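Local structure of glycerol dehydratase (Clostridium butyricum, 1R9D) at residues E145-C149 with D150-V154; S463-D466 with K467-Q470; A613-G616 with A617-C621; S721-R724 with S725-Q729. The protein is a B12-independent glycerol dehydratase, a lyase of the glycyl-radical family that probably removes water from glycerol by radical chemistry. One frame throughout, in Å; residues are numbered along the deposited sequence.

Contact 1: E145-C149 with D150-V154; sequences EAVNC and DVFTV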
ATOM      1  N   GLU A 145       4.268 -24.624  -1.682  1.00 34.28           N
ATOM      2  CA  GLU A 145       4.451 -26.043  -1.958  1.00 35.08           C
ATOM      3  C   GLU A 145       3.220 -26.612  -2.657  1.00 34.15           C
ATOM      4  O   GLU A 145       3.337 -27.328  -3.651  1.00 33.89           O
ATOM      5  CB  GLU A 145       4.717 -26.806  -0.663  1.00 37.58           C
ATOM      6  CG  GLU A 145       5.921 -26.290   0.102  1.00 42.18           C
ATOM      7  CD  GLU A 145       6.324 -27.205   1.235  1.00 44.92           C
ATOM      8  OE1 GLU A 145       5.444 -27.581   2.039  1.00 47.19           O
ATOM      9  OE2 GLU A 145       7.524 -27.545   1.326  1.00 48.10           O
ATOM     10  N   ALA A 146       2.042 -26.281  -2.138  1.00 33.07           N
ATOM     11  CA  ALA A 146       0.791 -26.759  -2.722  1.00 32.10           C
ATOM     12  C   ALA A 146       0.644 -26.306  -4.177  1.00 31.75           C
ATOM     13  O   ALA A 146       0.110 -27.033  -5.014  1.00 31.09           O
ATOM     14  CB  ALA A 146      -0.396 -26.262  -1.895  1.00 31.14           C
ATOM     15  N   VAL A 147       1.120 -25.102  -4.473  1.00 31.20           N
ATOM     16  CA  VAL A 147       1.033 -24.566  -5.825  1.00 31.59           C
ATOM     17  C   VAL A 147       1.929 -25.344  -6.792  1.00 32.48           C
ATOM     18  O   VAL A 147       1.661 -25.400  -7.993  1.00 32.33           O
ATOM     19  CB  VAL A 147       1.439 -23.066  -5.852  1.00 31.93           C
ATOM     20  CG1 VAL A 147       1.517 -22.566  -7.286  1.00 32.84           C
ATOM     21  CG2 VAL A 147       0.424 -22.238  -5.068  1.00 31.69           C
ATOM     22  N   ASN A 148       2.981 -25.957  -6.264  1.00 33.59           N
ATOM     23  CA  ASN A 148       3.920 -26.702  -7.094  1.00 35.86           C
ATOM     24  C   ASN A 148       3.811 -28.227  -6.970  1.00 36.66           C
ATOM     25  O   ASN A 148       4.794 -28.943  -7.181  1.00 37.28           O
ATOM     26  CB  ASN A 148       5.346 -26.247  -6.772  1.00 37.95           C
ATOM     27  CG  ASN A 148       5.536 -24.749  -6.967  1.00 39.78           C
ATOM     28  OD1 ASN A 148       5.207 -24.203  -8.019  1.00 41.40           O
ATOM     29  ND2 ASN A 148       6.073 -24.080  -5.954  1.00 40.84           N
ATOM     30  N   CYS A 149       2.615 -28.715  -6.650  1.00 36.33           N
ATOM     31  CA  CYS A 149       2.361 -30.150  -6.492  1.00 37.14           C
ATOM     32  C   CYS A 149       1.673 -30.796  -7.694  1.00 35.27           C
ATOM     33  O   CYS A 149       1.231 -31.941  -7.607  1.00 34.84           O
ATOM     34  CB  CYS A 149       1.486 -30.398  -5.255  1.00 39.33           C
ATOM     35  SG  CYS A 149       2.333 -30.207  -3.685  1.00 49.72           S
ATOM     36  N   ASP A 150       1.576 -30.070  -8.802  1.00 33.78           N
ATOM     37  CA  ASP A 150       0.915 -30.582 -10.002  1.00 32.85           C
ATOM     38  C   ASP A 150      -0.564 -30.896  -9.769  1.00 31.18           C
ATOM     39  O   ASP A 150      -1.090 -31.862 -10.326  1.00 30.06           O
ATOM     40  CB  ASP A 150       1.612 -31.848 -10.530  1.00 33.85           C
ATOM     41  CG  ASP A 150       2.889 -31.546 -11.294  1.00 36.00           C
ATOM     42  OD1 ASP A 150       3.127 -30.365 -11.637  1.00 35.45           O
ATOM     43  OD2 ASP A 150       3.653 -32.501 -11.567  1.00 36.51           O
ATOM     44  N   VAL A 151      -1.230 -30.097  -8.938  1.00 29.02           N
ATOM     45  CA  VAL A 151      -2.653 -30.299  -8.684  1.00 27.30           C
ATOM     46  C   VAL A 151      -3.449 -29.150  -9.304  1.00 26.94           C
ATOM     47  O   VAL A 151      -4.526 -29.359  -9.865  1.00 26.58           O
ATOM     48  CB  VAL A 151      -2.960 -30.385  -7.170  1.00 27.36           C
ATOM     49  CG1 VAL A 151      -4.466 -30.382  -6.938  1.00 26.05           C
ATOM     50  CG2 VAL A 151      -2.355 -31.657  -6.591  1.00 27.72           C
ATOM     51  N   PHE A 152      -2.919 -27.934  -9.197  1.00 25.62           N
ATOM     52  CA  PHE A 152      -3.587 -26.776  -9.777  1.00 25.15           C
ATOM     53  C   PHE A 152      -2.557 -25.733 -10.204  1.00 25.31           C
ATOM     54  O   PHE A 152      -1.381 -25.840  -9.859  1.00 26.44           O
ATOM     55  CB  PHE A 152      -4.582 -26.173  -8.770  1.00 25.25           C
ATOM     56  CG  PHE A 152      -3.939 -25.574  -7.549  1.00 24.36           C
ATOM     57  CD1 PHE A 152      -3.423 -24.280  -7.577  1.00 24.63           C
ATOM     58  CD2 PHE A 152      -3.835 -26.308  -6.371  1.00 23.47           C
ATOM     59  CE1 PHE A 152      -2.814 -23.729  -6.450  1.00 23.82           C
ATOM     60  CE2 PHE A 152      -3.228 -25.766  -5.239  1.00 23.97           C
ATOM     61  CZ  PHE A 152      -2.717 -24.473  -5.277  1.00 24.21           C
ATOM     62  N   THR A 153      -2.998 -24.747 -10.975  1.00 24.40           N
ATOM     63  CA  THR A 153      -2.112 -23.679 -11.427  1.00 24.67           C
ATOM     64  C   THR A 153      -2.806 -22.329 -11.330  1.00 23.81           C
ATOM     65  O   THR A 153      -3.967 -22.195 -11.704  1.00 24.07           O
ATOM     66  CB  THR A 153      -1.664 -23.870 -12.893  1.00 25.81           C
ATOM     67  OG1 THR A 153      -0.928 -22.713 -13.314  1.00 25.39           O
ATOM     68  CG2 THR A 153      -2.861 -24.050 -13.813  1.00 24.69           C
ATOM     69  N   VAL A 154      -2.088 -21.338 -10.815  1.00 23.41           N
ATOM     70  CA  VAL A 154      -2.623 -19.988 -10.699  1.00 22.88           C
ATOM     71  C   VAL A 154      -1.737 -19.082 -11.544  1.00 23.20           C
ATOM     72  O   VAL A 154      -1.619 -17.888 -11.290  1.00 23.24           O
ATOM     73  CB  VAL A 154      -2.622 -19.489  -9.233  1.00 21.82           C
ATOM     74  CG1 VAL A 154      -3.678 -20.239  -8.423  1.00 22.01           C
ATOM     75  CG2 VAL A 154      -1.251 -19.696  -8.609  1.00 22.13           C
TER
HETATM   76  O   HOH W   1      -0.510 -27.565  -7.618  1.00 25.53           O
HETATM   77  O   HOH W   2       2.574 -27.695  -9.929  1.00 36.85           O
HETATM   78  O   HOH W   3       1.075 -24.683 -10.560  1.00 44.24           O

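Contact 2: S463-D466 with K467-Q470; sequences SGFD and KNKQ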
ATOM      1  N   SER A 463      -3.735 -41.856  -0.581  1.00 32.34           N
ATOM      2  CA  SER A 463      -3.716 -41.173   0.714  1.00 33.06           C
ATOM      3  C   SER A 463      -2.825 -39.932   0.792  1.00 33.08           C
ATOM      4  O   SER A 463      -2.073 -39.766   1.755  1.00 32.33           O
ATOM      5  CB  SER A 463      -3.295 -42.148   1.821  1.00 34.55           C
ATOM      6  OG  SER A 463      -4.247 -43.180   1.987  1.00 37.20           O
ATOM      7  N   GLY A 464      -2.909 -39.067  -0.215  1.00 32.72           N
ATOM      8  CA  GLY A 464      -2.119 -37.847  -0.215  1.00 33.33           C
ATOM      9  C   GLY A 464      -0.631 -38.019  -0.453  1.00 34.31           C
ATOM     10  O   GLY A 464       0.130 -37.055  -0.336  1.00 34.31           O
ATOM     11  N   PHE A 465      -0.212 -39.239  -0.784  1.00 34.97           N
ATOM     12  CA  PHE A 465       1.198 -39.529  -1.038  1.00 36.69           C
ATOM     13  C   PHE A 465       1.428 -39.510  -2.545  1.00 37.28           C
ATOM     14  O   PHE A 465       0.688 -40.137  -3.302  1.00 36.69           O
ATOM     15  CB  PHE A 465       1.564 -40.903  -0.468  1.00 37.59           C
ATOM     16  CG  PHE A 465       3.040 -41.103  -0.257  1.00 38.89           C
ATOM     17  CD1 PHE A 465       3.730 -40.341   0.680  1.00 38.73           C
ATOM     18  CD2 PHE A 465       3.737 -42.065  -0.983  1.00 39.49           C
ATOM     19  CE1 PHE A 465       5.094 -40.535   0.896  1.00 40.10           C
ATOM     20  CE2 PHE A 465       5.102 -42.268  -0.776  1.00 40.62           C
ATOM     21  CZ  PHE A 465       5.781 -41.500   0.167  1.00 40.49           C
ATOM     22  N   ASP A 466       2.460 -38.795  -2.980  1.00 38.54           N
ATOM     23  CA  ASP A 466       2.746 -38.675  -4.406  1.00 39.94           C
ATOM     24  C   ASP A 466       4.238 -38.467  -4.640  1.00 41.14           C
ATOM     25  O   ASP A 466       4.847 -37.584  -4.042  1.00 41.11           O
ATOM     26  CB  ASP A 466       1.946 -37.492  -4.974  1.00 40.07           C
ATOM     27  CG  ASP A 466       2.021 -37.393  -6.486  1.00 40.47           C
ATOM     28  OD1 ASP A 466       2.723 -36.490  -6.995  1.00 40.83           O
ATOM     29  OD2 ASP A 466       1.373 -38.216  -7.168  1.00 40.66           O
ATOM     30  N   LYS A 467       4.822 -39.285  -5.510  1.00 42.02           N
ATOM     31  CA  LYS A 467       6.244 -39.186  -5.818  1.00 43.52           C
ATOM     32  C   LYS A 467       7.104 -39.302  -4.563  1.00 43.49           C
ATOM     33  O   LYS A 467       8.036 -38.524  -4.355  1.00 43.58           O
ATOM     34  CB  LYS A 467       6.537 -37.864  -6.531  1.00 44.40           C
ATOM     35  CG  LYS A 467       5.906 -37.760  -7.906  1.00 46.55           C
ATOM     36  CD  LYS A 467       6.256 -36.437  -8.560  1.00 48.68           C
ATOM     37  CE  LYS A 467       5.711 -36.355  -9.975  1.00 49.87           C
ATOM     38  NZ  LYS A 467       6.062 -35.052 -10.612  1.00 51.39           N
ATOM     39  N   ASN A 468       6.777 -40.283  -3.729  1.00 44.00           N
ATOM     40  CA  ASN A 468       7.510 -40.532  -2.495  1.00 44.38           C
ATOM     41  C   ASN A 468       7.548 -39.329  -1.561  1.00 43.87           C
ATOM     42  O   ASN A 468       8.546 -39.090  -0.881  1.00 44.04           O
ATOM     43  CB  ASN A 468       8.935 -40.990  -2.822  1.00 46.14           C
ATOM     44  CG  ASN A 468       8.960 -42.241  -3.682  1.00 47.50           C
ATOM     45  OD1 ASN A 468       8.460 -43.296  -3.283  1.00 49.31           O
ATOM     46  ND2 ASN A 468       9.540 -42.129  -4.872  1.00 48.41           N
ATOM     47  N   LYS A 469       6.458 -38.569  -1.530  1.00 43.07           N
ATOM     48  CA  LYS A 469       6.359 -37.405  -0.656  1.00 42.33           C
ATOM     49  C   LYS A 469       4.896 -37.165  -0.301  1.00 40.86           C
ATOM     50  O   LYS A 469       4.007 -37.337  -1.135  1.00 40.21           O
ATOM     51  CB  LYS A 469       6.964 -36.162  -1.330  1.00 44.37           C
ATOM     52  CG  LYS A 469       6.339 -35.802  -2.662  1.00 46.99           C
ATOM     53  CD  LYS A 469       7.030 -34.617  -3.331  1.00 48.99           C
ATOM     54  CE  LYS A 469       6.399 -34.336  -4.694  1.00 49.90           C
ATOM     55  NZ  LYS A 469       6.978 -33.148  -5.385  1.00 51.02           N
ATOM     56  N   GLN A 470       4.647 -36.792   0.947  1.00 39.26           N
ATOM     57  CA  GLN A 470       3.288 -36.543   1.411  1.00 38.09           C
ATOM     58  C   GLN A 470       2.900 -35.109   1.054  1.00 37.69           C
ATOM     59  O   GLN A 470       3.162 -34.184   1.822  1.00 38.18           O
ATOM     60  CB  GLN A 470       3.224 -36.755   2.927  1.00 37.69           C
ATOM     61  CG  GLN A 470       1.827 -36.784   3.530  1.00 36.27           C
ATOM     62  CD  GLN A 470       1.009 -37.980   3.069  1.00 36.34           C
ATOM     63  OE1 GLN A 470       1.513 -39.102   2.994  1.00 34.41           O
ATOM     64  NE2 GLN A 470      -0.265 -37.747   2.771  1.00 34.59           N
TER
HETATM   65  O   HOH W   4      -0.049 -41.349   3.065  1.00 47.20           O

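Contact 3: A613-G616 with A617-C621; sequences AREG and ALVYC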
ATOM      1  N   ALA A 613     -20.975 -38.071 -11.368  1.00 23.77           N
ATOM      2  CA  ALA A 613     -20.234 -37.010 -12.041  1.00 23.66           C
ATOM      3  C   ALA A 613     -20.736 -35.727 -11.374  1.00 23.39           C
ATOM      4  O   ALA A 613     -19.956 -34.828 -11.048  1.00 22.85           O
ATOM      5  CB  ALA A 613     -20.555 -36.992 -13.537  1.00 23.78           C
ATOM      6  N   ARG A 614     -22.046 -35.663 -11.155  1.00 23.39           N
ATOM      7  CA  ARG A 614     -22.663 -34.498 -10.517  1.00 23.99           C
ATOM      8  C   ARG A 614     -22.108 -34.277  -9.114  1.00 24.58           C
ATOM      9  O   ARG A 614     -21.648 -33.181  -8.778  1.00 24.97           O
ATOM     10  CB  ARG A 614     -24.184 -34.677 -10.432  1.00 25.05           C
ATOM     11  CG  ARG A 614     -24.896 -33.576  -9.654  1.00 26.01           C
ATOM     12  CD  ARG A 614     -26.363 -33.921  -9.425  1.00 28.00           C
ATOM     13  NE  ARG A 614     -27.011 -32.987  -8.506  1.00 30.42           N
ATOM     14  CZ  ARG A 614     -27.580 -31.842  -8.866  1.00 31.43           C
ATOM     15  NH1 ARG A 614     -27.593 -31.469 -10.141  1.00 31.05           N
ATOM     16  NH2 ARG A 614     -28.145 -31.068  -7.946  1.00 32.78           N
ATOM     17  N   GLU A 615     -22.154 -35.317  -8.289  1.00 25.02           N
ATOM     18  CA  GLU A 615     -21.660 -35.202  -6.922  1.00 25.95           C
ATOM     19  C   GLU A 615     -20.152 -34.953  -6.873  1.00 25.65           C
ATOM     20  O   GLU A 615     -19.671 -34.192  -6.032  1.00 24.23           O
ATOM     21  CB  GLU A 615     -22.017 -36.461  -6.128  1.00 27.53           C
ATOM     22  CG  GLU A 615     -21.604 -36.423  -4.659  1.00 31.87           C
ATOM     23  CD  GLU A 615     -22.117 -35.189  -3.922  1.00 34.30           C
ATOM     24  OE1 GLU A 615     -23.205 -34.678  -4.274  1.00 35.18           O
ATOM     25  OE2 GLU A 615     -21.434 -34.741  -2.974  1.00 35.97           O
ATOM     26  N   GLY A 616     -19.409 -35.595  -7.770  1.00 25.22           N
ATOM     27  CA  GLY A 616     -17.969 -35.397  -7.798  1.00 25.70           C
ATOM     28  C   GLY A 616     -17.607 -33.944  -8.062  1.00 25.91           C
ATOM     29  O   GLY A 616     -16.707 -33.387  -7.422  1.00 25.44           O
ATOM     30  N   ALA A 617     -18.319 -33.325  -9.002  1.00 24.81           N
ATOM     31  CA  ALA A 617     -18.084 -31.928  -9.353  1.00 25.02           C
ATOM     32  C   ALA A 617     -18.568 -31.006  -8.240  1.00 24.91           C
ATOM     33  O   ALA A 617     -17.962 -29.969  -7.978  1.00 22.94           O
ATOM     34  CB  ALA A 617     -18.792 -31.586 -10.653  1.00 25.24           C
ATOM     35  N   LEU A 618     -19.664 -31.388  -7.588  1.00 24.08           N
ATOM     36  CA  LEU A 618     -20.218 -30.589  -6.501  1.00 24.28           C
ATOM     37  C   LEU A 618     -19.285 -30.487  -5.310  1.00 23.86           C
ATOM     38  O   LEU A 618     -19.298 -29.483  -4.601  1.00 24.29           O
ATOM     39  CB  LEU A 618     -21.570 -31.156  -6.052  1.00 24.82           C
ATOM     40  CG  LEU A 618     -22.770 -30.661  -6.864  1.00 25.69           C
ATOM     41  CD1 LEU A 618     -24.019 -31.495  -6.535  1.00 27.36           C
ATOM     42  CD2 LEU A 618     -23.009 -29.184  -6.551  1.00 25.84           C
ATOM     43  N   VAL A 619     -18.483 -31.521  -5.069  1.00 23.56           N
ATOM     44  CA  VAL A 619     -17.546 -31.483  -3.953  1.00 22.93           C
ATOM     45  C   VAL A 619     -16.565 -30.333  -4.202  1.00 23.96           C
ATOM     46  O   VAL A 619     -16.239 -29.569  -3.293  1.00 24.23           O
ATOM     47  CB  VAL A 619     -16.777 -32.810  -3.823  1.00 22.92           C
ATOM     48  CG1 VAL A 619     -15.677 -32.688  -2.775  1.00 24.21           C
ATOM     49  CG2 VAL A 619     -17.757 -33.924  -3.432  1.00 24.24           C
ATOM     50  N   TYR A 620     -16.099 -30.218  -5.442  1.00 22.55           N
ATOM     51  CA  TYR A 620     -15.188 -29.138  -5.815  1.00 22.14           C
ATOM     52  C   TYR A 620     -15.909 -27.790  -5.679  1.00 22.13           C
ATOM     53  O   TYR A 620     -15.409 -26.858  -5.049  1.00 22.54           O
ATOM     54  CB  TYR A 620     -14.735 -29.316  -7.264  1.00 22.04           C
ATOM     55  CG  TYR A 620     -14.013 -28.108  -7.823  1.00 22.11           C
ATOM     56  CD1 TYR A 620     -12.713 -27.801  -7.421  1.00 22.54           C
ATOM     57  CD2 TYR A 620     -14.645 -27.257  -8.725  1.00 21.60           C
ATOM     58  CE1 TYR A 620     -12.056 -26.674  -7.904  1.00 24.17           C
ATOM     59  CE2 TYR A 620     -13.994 -26.116  -9.218  1.00 23.21           C
ATOM     60  CZ  TYR A 620     -12.700 -25.836  -8.800  1.00 22.88           C
ATOM     61  OH  TYR A 620     -12.040 -24.725  -9.285  1.00 23.88           O
ATOM     62  N   CYS A 621     -17.095 -27.701  -6.267  1.00 22.55           N
ATOM     63  CA  CYS A 621     -17.861 -26.459  -6.239  1.00 23.96           C
ATOM     64  C   CYS A 621     -18.184 -25.957  -4.829  1.00 22.94           C
ATOM     65  O   CYS A 621     -18.091 -24.757  -4.562  1.00 22.47           O
ATOM     66  CB  CYS A 621     -19.148 -26.621  -7.058  1.00 23.99           C
ATOM     67  SG  CYS A 621     -18.876 -26.839  -8.864  1.00 31.72           S
TER

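Contact 4: S721-R724 with S725-Q729; sequences SLIR and SYFDQ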
ATOM      1  N   SER A 721     -33.293 -28.282 -32.445  1.00 26.43           N
ATOM      2  CA  SER A 721     -34.021 -29.089 -31.470  1.00 27.13           C
ATOM      3  C   SER A 721     -33.082 -29.639 -30.390  1.00 26.19           C
ATOM      4  O   SER A 721     -33.440 -29.714 -29.210  1.00 26.12           O
ATOM      5  CB  SER A 721     -34.732 -30.245 -32.178  1.00 27.98           C
ATOM      6  OG  SER A 721     -35.478 -31.014 -31.252  1.00 31.45           O
ATOM      7  N   LEU A 722     -31.881 -30.030 -30.803  1.00 25.35           N
ATOM      8  CA  LEU A 722     -30.889 -30.566 -29.881  1.00 25.51           C
ATOM      9  C   LEU A 722     -30.526 -29.518 -28.835  1.00 25.30           C
ATOM     10  O   LEU A 722     -30.468 -29.810 -27.638  1.00 24.57           O
ATOM     11  CB  LEU A 722     -29.630 -30.972 -30.647  1.00 27.05           C
ATOM     12  CG  LEU A 722     -28.501 -31.641 -29.859  1.00 27.96           C
ATOM     13  CD1 LEU A 722     -28.881 -33.078 -29.536  1.00 29.58           C
ATOM     14  CD2 LEU A 722     -27.219 -31.613 -30.680  1.00 28.47           C
ATOM     15  N   ILE A 723     -30.285 -28.293 -29.291  1.00 23.73           N
ATOM     16  CA  ILE A 723     -29.917 -27.205 -28.395  1.00 23.89           C
ATOM     17  C   ILE A 723     -31.050 -26.871 -27.428  1.00 24.07           C
ATOM     18  O   ILE A 723     -30.837 -26.777 -26.219  1.00 24.03           O
ATOM     19  CB  ILE A 723     -29.527 -25.937 -29.198  1.00 24.54           C
ATOM     20  CG1 ILE A 723     -28.250 -26.215 -30.005  1.00 22.33           C
ATOM     21  CG2 ILE A 723     -29.332 -24.756 -28.255  1.00 24.49           C
ATOM     22  CD1 ILE A 723     -27.931 -25.153 -31.067  1.00 24.84           C
ATOM     23  N   ARG A 724     -32.254 -26.698 -27.954  1.00 24.89           N
ATOM     24  CA  ARG A 724     -33.386 -26.365 -27.099  1.00 26.49           C
ATOM     25  C   ARG A 724     -33.662 -27.412 -26.027  1.00 25.96           C
ATOM     26  O   ARG A 724     -34.008 -27.070 -24.899  1.00 25.80           O
ATOM     27  CB  ARG A 724     -34.637 -26.135 -27.946  1.00 29.04           C
ATOM     28  CG  ARG A 724     -34.625 -24.797 -28.667  1.00 33.54           C
ATOM     29  CD  ARG A 724     -35.784 -24.672 -29.626  1.00 38.04           C
ATOM     30  NE  ARG A 724     -35.912 -23.315 -30.156  1.00 41.85           N
ATOM     31  CZ  ARG A 724     -36.630 -23.006 -31.231  1.00 43.79           C
ATOM     32  NH1 ARG A 724     -37.276 -23.958 -31.891  1.00 45.23           N
ATOM     33  NH2 ARG A 724     -36.706 -21.748 -31.647  1.00 45.76           N
ATOM     34  N   SER A 725     -33.501 -28.686 -26.368  1.00 26.26           N
ATOM     35  CA  SER A 725     -33.753 -29.746 -25.397  1.00 26.53           C
ATOM     36  C   SER A 725     -32.726 -29.712 -24.272  1.00 25.90           C
ATOM     37  O   SER A 725     -33.065 -29.913 -23.105  1.00 27.08           O
ATOM     38  CB  SER A 725     -33.722 -31.119 -26.071  1.00 27.48           C
ATOM     39  OG  SER A 725     -33.873 -32.145 -25.100  1.00 28.48           O
ATOM     40  N   TYR A 726     -31.467 -29.468 -24.618  1.00 24.76           N
ATOM     41  CA  TYR A 726     -30.418 -29.405 -23.610  1.00 23.53           C
ATOM     42  C   TYR A 726     -30.658 -28.206 -22.685  1.00 23.46           C
ATOM     43  O   TYR A 726     -30.534 -28.314 -21.461  1.00 22.43           O
ATOM     44  CB  TYR A 726     -29.042 -29.300 -24.283  1.00 23.29           C
ATOM     45  CG  TYR A 726     -27.885 -29.109 -23.323  1.00 24.47           C
ATOM     46  CD1 TYR A 726     -27.613 -30.046 -22.319  1.00 23.45           C
ATOM     47  CD2 TYR A 726     -27.064 -27.983 -23.414  1.00 23.90           C
ATOM     48  CE1 TYR A 726     -26.556 -29.862 -21.431  1.00 24.70           C
ATOM     49  CE2 TYR A 726     -26.010 -27.791 -22.535  1.00 23.89           C
ATOM     50  CZ  TYR A 726     -25.760 -28.729 -21.542  1.00 24.64           C
ATOM     51  OH  TYR A 726     -24.739 -28.504 -20.649  1.00 24.39           O
ATOM     52  N   PHE A 727     -31.018 -27.067 -23.269  1.00 22.91           N
ATOM     53  CA  PHE A 727     -31.269 -25.870 -22.476  1.00 22.66           C
ATOM     54  C   PHE A 727     -32.540 -25.988 -21.635  1.00 23.33           C
ATOM     55  O   PHE A 727     -32.596 -25.461 -20.531  1.00 23.21           O
ATOM     56  CB  PHE A 727     -31.326 -24.632 -23.383  1.00 21.55           C
ATOM     57  CG  PHE A 727     -29.967 -24.140 -23.824  1.00 21.90           C
ATOM     58  CD1 PHE A 727     -28.806 -24.814 -23.445  1.00 22.41           C
ATOM     59  CD2 PHE A 727     -29.847 -23.008 -24.623  1.00 22.56           C
ATOM     60  CE1 PHE A 727     -27.541 -24.361 -23.862  1.00 24.09           C
ATOM     61  CE2 PHE A 727     -28.595 -22.554 -25.041  1.00 21.57           C
ATOM     62  CZ  PHE A 727     -27.448 -23.228 -24.663  1.00 22.58           C
ATOM     63  N   ASP A 728     -33.556 -26.681 -22.145  1.00 24.56           N
ATOM     64  CA  ASP A 728     -34.785 -26.857 -21.372  1.00 26.20           C
ATOM     65  C   ASP A 728     -34.484 -27.709 -20.139  1.00 26.84           C
ATOM     66  O   ASP A 728     -35.150 -27.579 -19.106  1.00 25.94           O
ATOM     67  CB  ASP A 728     -35.878 -27.534 -22.205  1.00 29.16           C
ATOM     68  CG  ASP A 728     -36.399 -26.648 -23.328  1.00 33.24           C
ATOM     69  OD1 ASP A 728     -36.244 -25.406 -23.245  1.00 34.33           O
ATOM     70  OD2 ASP A 728     -36.980 -27.194 -24.292  1.00 35.00           O
ATOM     71  N   GLN A 729     -33.473 -28.571 -20.259  1.00 26.33           N
ATOM     72  CA  GLN A 729     -33.045 -29.454 -19.171  1.00 27.99           C
ATOM     73  C   GLN A 729     -32.069 -28.744 -18.233  1.00 28.06           C
ATOM     74  O   GLN A 729     -31.486 -29.364 -17.343  1.00 28.24           O
ATOM     75  CB  GLN A 729     -32.370 -30.710 -19.733  1.00 30.30           C
ATOM     76  CG  GLN A 729     -33.243 -31.604 -20.608  1.00 35.46           C
ATOM     77  CD  GLN A 729     -34.041 -32.612 -19.812  1.00 39.37           C
ATOM     78  OE1 GLN A 729     -35.099 -32.298 -19.267  1.00 42.87           O
ATOM     79  NE2 GLN A 729     -33.529 -33.836 -19.731  1.00 39.91           N
TER

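Contact 1: E145-C149 with D150-V154
The carbonyl oxygen of V147 is gripped by two waters that tie helix 141-147 to the turn that follows. One lies 2.7 Å from V147 O and within hydrogen-bonding distance of F152 O, while the other sits between V147 O and D150 N, accepting from D150 N at 2.8 Å. A third water lies between A146 O and F152 N, and accepts from F152 N at 2.9 Å. Solvent thus joins the two backbones, with no direct hydrogen bond between them. C149 N reaches back only weakly to A146 O, at 3.4 Å. The F152 ring has one of these waters over one face and crosses V147, the two side chains at about a right angle. Its CE1 is 3.8 Å from V147 CG2, and CE2 reaches A146 O at 3.6 Å. Chi1 of 66° sets CG of F152 between its own N and carbonyl carbon, which carries the ring back toward A146 and V147. V147 CG1 rests on V154 CG2 at 4.2 Å. The turn joins helix 141-147 to strand 152-153, which pairs antiparallel with strand 449-452, while A146, V147, F152 and V154 all pack on helix 484-516.

Contact 2: S463-D466 with K467-Q470
Q470 reaches back over the start of the turn to meet S463, G464 and F465. From CB its chain leaves with CG anti to the backbone N (chi1 -169°) and then bends at chi2 (66°), bringing CD to 3.6 Å from G464 O. At the tip the amide splits its duties. NE2 donates to S463 O at 2.9 Å in a nearly straight bond (173°), lying in the carbonyl plane on a lone pair, and it also bonds G472 O. OE1 accepts from a water at 2.7 Å. S463 O accepts from NE2 directly and from this same water, which therefore bridges the two oxygens. OE1 also comes to the edge of the F465 ring, near its plane, 3.4 Å from CD1. The ring lays one face over the backbone of K469, whose N is 3.4 Å from F465 CE1, and CZ comes obliquely against N468 C. D466 N donates to K469 O at 2.8 Å across the K467-N468 turn, and F465 and Q470 form a single beta bridge. S463, with positive phi, is the C-prime residue of the Schellman motif that ends helix 453-461. The carboxylate of D466 makes a salt bridge through OD2 to R455 on that helix; NZ of K467 stays 5.1 Å from D466 OD1. The contact is therefore held mainly by neutral amide and carbonyl groups, while the charge of D466 is probably balanced chiefly by R455; K467 and K469, whose charged atoms do not touch it, could add at most a weaker favourable field.

Contact 3: A613-G616 with A617-C621
Residues 613-616 and 617-621 are successive turns of one alpha helix, joined by three i to i+4 backbone hydrogen bonds. A617 N donates to A613 O at 3.0 Å, L618 N to R614 O at 2.9 Å and V619 N to E615 O at 3.1 Å. R614 and L618 run alongside each other, pointing the same way, and L618 CD1 lies 3.9 Å from both CG and NE of R614. The arginine is extended from CG to NE, its aliphatic part lying against the leucine while NH1 goes on to bond K689 O. E615 behaves differently: its bend at chi2 (53°) brings the carboxylate forward, toward L618 and V619. OE1 comes to 4.0 Å from L618 CD1, and OE2 to 3.8 Å from V619 CG2. These are van der Waals contacts with methyl groups; the charge itself is met by R622, about two turns after E615, in a salt bridge through OE2. V619 CG2 also nestles against E615 O at 3.2 Å, a close fit. The carbonyl oxygen of G616 accepts from Y491 OH. Helix 607-624 packs against helix 484-516, where V619 touches Y491 and M495 and Y620 touches M495 and M502, while the ring of Y620 also meets F451 of strand 449-452.

Contact 4: S721-R724 with S725-Q729
I723 sets its CG2 methyl over one face of the F727 ring, a CH-pi contact with the carbon 4.2 Å from the ring centroid and 20° off the normal. The two side chains lie next to each other, pointing the same way, and CG2 is nearest to F727 CE2 at 4.0 Å. With CG2 anti to the backbone N of I723, that methyl is directed along the helix toward F727. The same pair is joined through the backbone, F727 N donating to I723 O at 3.0 Å. In the two preceding residues, S725 N bonds S721 O at 3.0 Å and Y726 N bonds L722 O at 3.2 Å, so three successive carbonyls of the first turn are satisfied by amides of the next. These bonds belong to the last turns of helix 712-728, the crossover helix of a beta-alpha-beta unit between strands 702-705 and 733-738. The side chains of I723 and F727 both touch Y405 of the neighbouring strand 404-407, and L722 touches Q703 and F705 of strand 702-705. Where the helix stops, Q729 N donates to S725 O at 3.2 Å and only weakly to Y726 O. F727 O receives a weak bond from N407 ND2. The ring of Y726 meets that of F701. R724 NH2 forms a salt bridge with D386 OD1.

In the fold
Contacts 1 and 2 are neighbours, their centres 14 Å apart, and they touch where D150 OD2 lies 3.6 Å from K467 NZ, a long and weak pairing of opposite charges. R455 of helix 453-461 links them too, bonding the carbonyls of C149 and D150 as well as the carboxylate of D466. Contact 3 lies 20 Å from contact 1, centre to centre, and both pack on helix 484-516, sharing M502 and F451. The side chains of V154 in contact 1 and Y620 in contact 3 are each about 12 Å from bound glycerol, too far to touch it. Contact 4 is farthest from contact 2 (44 Å) and 23 Å from contact 3, between centres; it belongs to the glycine-radical region, whose probable radical site, G763, carries no radical in this structure.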